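Local coordinates for protein putative oxidoreductase (Jannaschia sp., PDB 3C24) that is a putative oxidoreductase that probably binds a nicotinamide adenine dinucleotide cofactor through its Rossmann-like domain, its substrate being unknown, at residues 10-15 and 34-39. Sequence-based numbering, arbitrary orientation. Where two conformers were deposited one is given.
Sequences GPKTVA and SAHHLA
Lys12 N donates to His36 ND1 over 2.9 Å, and Lys12 N lies only 2° out of the imidazole plane, at the ring's edge. With CG anti to its own carbonyl carbon (chi1 -69°), the His36 ring lies alongside the Lys12 side chain, CE1 resting 3.4 Å from Gly10 O. Its other nitrogen, NE2, hydrogen-bonds to Asp167 of helix 160-172, which ties the loop before strand 37-41 to that helix; an alanine in place of His36 would probably leave Lys12 N and the Asp167 carboxylate each without this partner. Backbone bonds take over from there: His37 N to Lys12 O, Val14 N to His37 O at 2.7 Å and nearly straight (171°), then Ala39 N to Val14 O. This is the parallel pairing of the first and second strands of a Rossmann-type beta-alpha-beta unit, joined by helix 22-33, with strand 37-41 at the edge of the chain's sheet. Van der Waals contacts fill in around the ladder. Ala15 CB and Ala39 CB meet at 4.0 Å on one sheet face, where Thr13 OG1 also sits at the edge of the His37 ring, 3.7 Å from His37 CB. On the other face Val14 CG2 approaches His36 CB, and both side chains pack on Ile168.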
ATOM      1  N   GLY A  10      25.284  28.124   5.558  1.00 28.24           N
ATOM      2  CA  GLY A  10      24.841  29.508   5.593  1.00 29.46           C
ATOM      3  C   GLY A  10      23.864  29.791   4.469  1.00 28.87           C
ATOM      4  O   GLY A  10      23.688  28.963   3.580  1.00 27.72           O
ATOM      5  N   PRO A  11      23.209  30.959   4.517  1.00 29.10           N
ATOM      6  CA  PRO A  11      22.295  31.332   3.443  1.00 24.45           C
ATOM      7  C   PRO A  11      22.995  31.378   2.138  1.00 22.40           C
ATOM      8  O   PRO A  11      24.120  31.849   1.994  1.00 23.80           O
ATOM      9  CB  PRO A  11      21.803  32.724   3.843  1.00 26.26           C
ATOM     10  CG  PRO A  11      22.659  33.161   4.970  1.00 32.77           C
ATOM     11  CD  PRO A  11      23.223  31.945   5.610  1.00 29.61           C
ATOM     12  N   LYS A  12      22.285  30.861   1.168  1.00 19.86           N
ATOM     13  CA  LYS A  12      22.752  30.794  -0.195  0.50 19.85           C
ATOM     14  C   LYS A  12      21.750  31.451  -1.114  1.00 19.36           C
ATOM     15  O   LYS A  12      20.588  31.565  -0.780  1.00 20.92           O
ATOM     16  CB  LYS A  12      22.886  29.330  -0.598  0.50 21.44           C
ATOM     17  CG  LYS A  12      23.845  28.539   0.258  0.50 20.78           C
ATOM     18  CD  LYS A  12      25.290  28.820  -0.106  0.50 17.78           C
ATOM     19  CE  LYS A  12      26.236  28.057   0.802  0.50 28.04           C
ATOM     20  NZ  LYS A  12      26.264  28.554   2.225  0.50 27.17           N
ATOM     21  N   THR A  13      22.229  31.892  -2.250  1.00 17.44           N
ATOM     22  CA  THR A  13      21.341  32.426  -3.264  1.00 18.40           C
ATOM     23  C   THR A  13      20.910  31.247  -4.140  1.00 19.81           C
ATOM     24  O   THR A  13      21.718  30.602  -4.770  1.00 18.41           O
ATOM     25  CB  THR A  13      21.963  33.556  -4.054  1.00 20.32           C
ATOM     26  OG1 THR A  13      22.191  34.648  -3.144  1.00 23.02           O
ATOM     27  CG2 THR A  13      21.010  34.006  -5.144  1.00 21.87           C
ATOM     28  N   VAL A  14      19.599  30.991  -4.174  1.00 16.44           N
ATOM     29  CA  VAL A  14      19.069  29.824  -4.855  1.00 17.34           C
ATOM     30  C   VAL A  14      18.132  30.275  -5.938  1.00 18.00           C
ATOM     31  O   VAL A  14      17.095  30.898  -5.642  1.00 20.16           O
ATOM     32  CB  VAL A  14      18.306  28.931  -3.872  1.00 17.52           C
ATOM     33  CG1 VAL A  14      17.739  27.652  -4.539  1.00 17.79           C
ATOM     34  CG2 VAL A  14      19.183  28.506  -2.647  1.00 16.81           C
ATOM     35  N   ALA A  15      18.522  29.985  -7.184  1.00 18.14           N
ATOM     36  CA  ALA A  15      17.702  30.262  -8.356  1.00 17.77           C
ATOM     37  C   ALA A  15      16.929  29.005  -8.683  1.00 19.08           C
ATOM     38  O   ALA A  15      17.459  27.876  -8.678  1.00 19.17           O
ATOM     39  CB  ALA A  15      18.569  30.692  -9.536  1.00 19.91           C
ATOM     40  N   SER A  34      12.306  30.697   3.614  1.00 18.58           N
ATOM     41  CA  SER A  34      13.538  30.317   4.344  1.00 21.38           C
ATOM     42  C   SER A  34      14.528  31.470   4.427  1.00 21.58           C
ATOM     43  O   SER A  34      14.282  32.575   3.916  1.00 20.62           O
ATOM     44  CB  SER A  34      14.247  29.150   3.672  1.00 18.14           C
ATOM     45  OG  SER A  34      15.026  29.581   2.560  1.00 19.93           O
ATOM     46  N   ALA A  35      15.678  31.181   5.040  1.00 24.32           N
ATOM     47  CA  ALA A  35      16.782  32.169   5.214  1.00 23.14           C
ATOM     48  C   ALA A  35      17.613  32.288   3.938  1.00 22.77           C
ATOM     49  O   ALA A  35      18.346  33.225   3.729  1.00 22.03           O
ATOM     50  CB  ALA A  35      17.685  31.792   6.370  1.00 24.09           C
ATOM     51  N   HIS A  36      17.408  31.340   3.026  1.00 17.83           N
ATOM     52  CA  HIS A  36      18.082  31.417   1.739  1.00 19.44           C
ATOM     53  C   HIS A  36      17.499  32.525   0.883  1.00 21.93           C
ATOM     54  O   HIS A  36      16.350  32.919   1.072  1.00 22.90           O
ATOM     55  CB  HIS A  36      17.975  30.079   1.009  1.00 20.49           C
ATOM     56  CG  HIS A  36      18.766  29.004   1.656  1.00 18.35           C
ATOM     57  ND1 HIS A  36      20.131  29.110   1.817  1.00 18.39           N
ATOM     58  CD2 HIS A  36      18.414  27.810   2.203  1.00 18.92           C
ATOM     59  CE1 HIS A  36      20.581  28.037   2.448  1.00 26.30           C
ATOM     60  NE2 HIS A  36      19.565  27.229   2.683  1.00 22.17           N
ATOM     61  N   HIS A  37      18.299  33.026  -0.047  1.00 18.95           N
ATOM     62  CA  HIS A  37      17.901  34.124  -0.943  1.00 21.34           C
ATOM     63  C   HIS A  37      17.411  33.552  -2.231  1.00 21.01           C
ATOM     64  O   HIS A  37      18.097  32.843  -2.898  1.00 26.27           O
ATOM     65  CB  HIS A  37      19.036  35.113  -1.224  1.00 22.41           C
ATOM     66  CG  HIS A  37      19.665  35.643   0.017  1.00 30.51           C
ATOM     67  ND1 HIS A  37      18.947  36.339   0.962  1.00 30.67           N
ATOM     68  CD2 HIS A  37      20.925  35.524   0.506  1.00 34.88           C
ATOM     69  CE1 HIS A  37      19.743  36.646   1.972  1.00 38.64           C
ATOM     70  NE2 HIS A  37      20.946  36.162   1.720  1.00 28.81           N
ATOM     71  N   LEU A  38      16.188  33.895  -2.582  1.00 21.73           N
ATOM     72  CA  LEU A  38      15.553  33.348  -3.767  1.00 18.92           C
ATOM     73  C   LEU A  38      15.672  34.171  -5.018  1.00 19.68           C
ATOM     74  O   LEU A  38      15.538  35.389  -4.997  1.00 21.73           O
ATOM     75  CB  LEU A  38      14.035  33.180  -3.501  1.00 18.18           C
ATOM     76  CG  LEU A  38      13.144  32.760  -4.682  1.00 19.12           C
ATOM     77  CD1 LEU A  38      13.401  31.339  -5.160  1.00 18.13           C
ATOM     78  CD2 LEU A  38      11.650  32.918  -4.318  1.00 18.41           C
ATOM     79  N   ALA A  39      15.890  33.477  -6.119  1.00 16.82           N
ATOM     80  CA  ALA A  39      15.752  34.049  -7.471  1.00 17.31           C
ATOM     81  C   ALA A  39      14.793  33.146  -8.240  1.00 18.35           C
ATOM     82  O   ALA A  39      15.184  32.080  -8.693  1.00 19.14           O
ATOM     83  CB  ALA A  39      17.080  34.177  -8.218  1.00 17.64           C
TER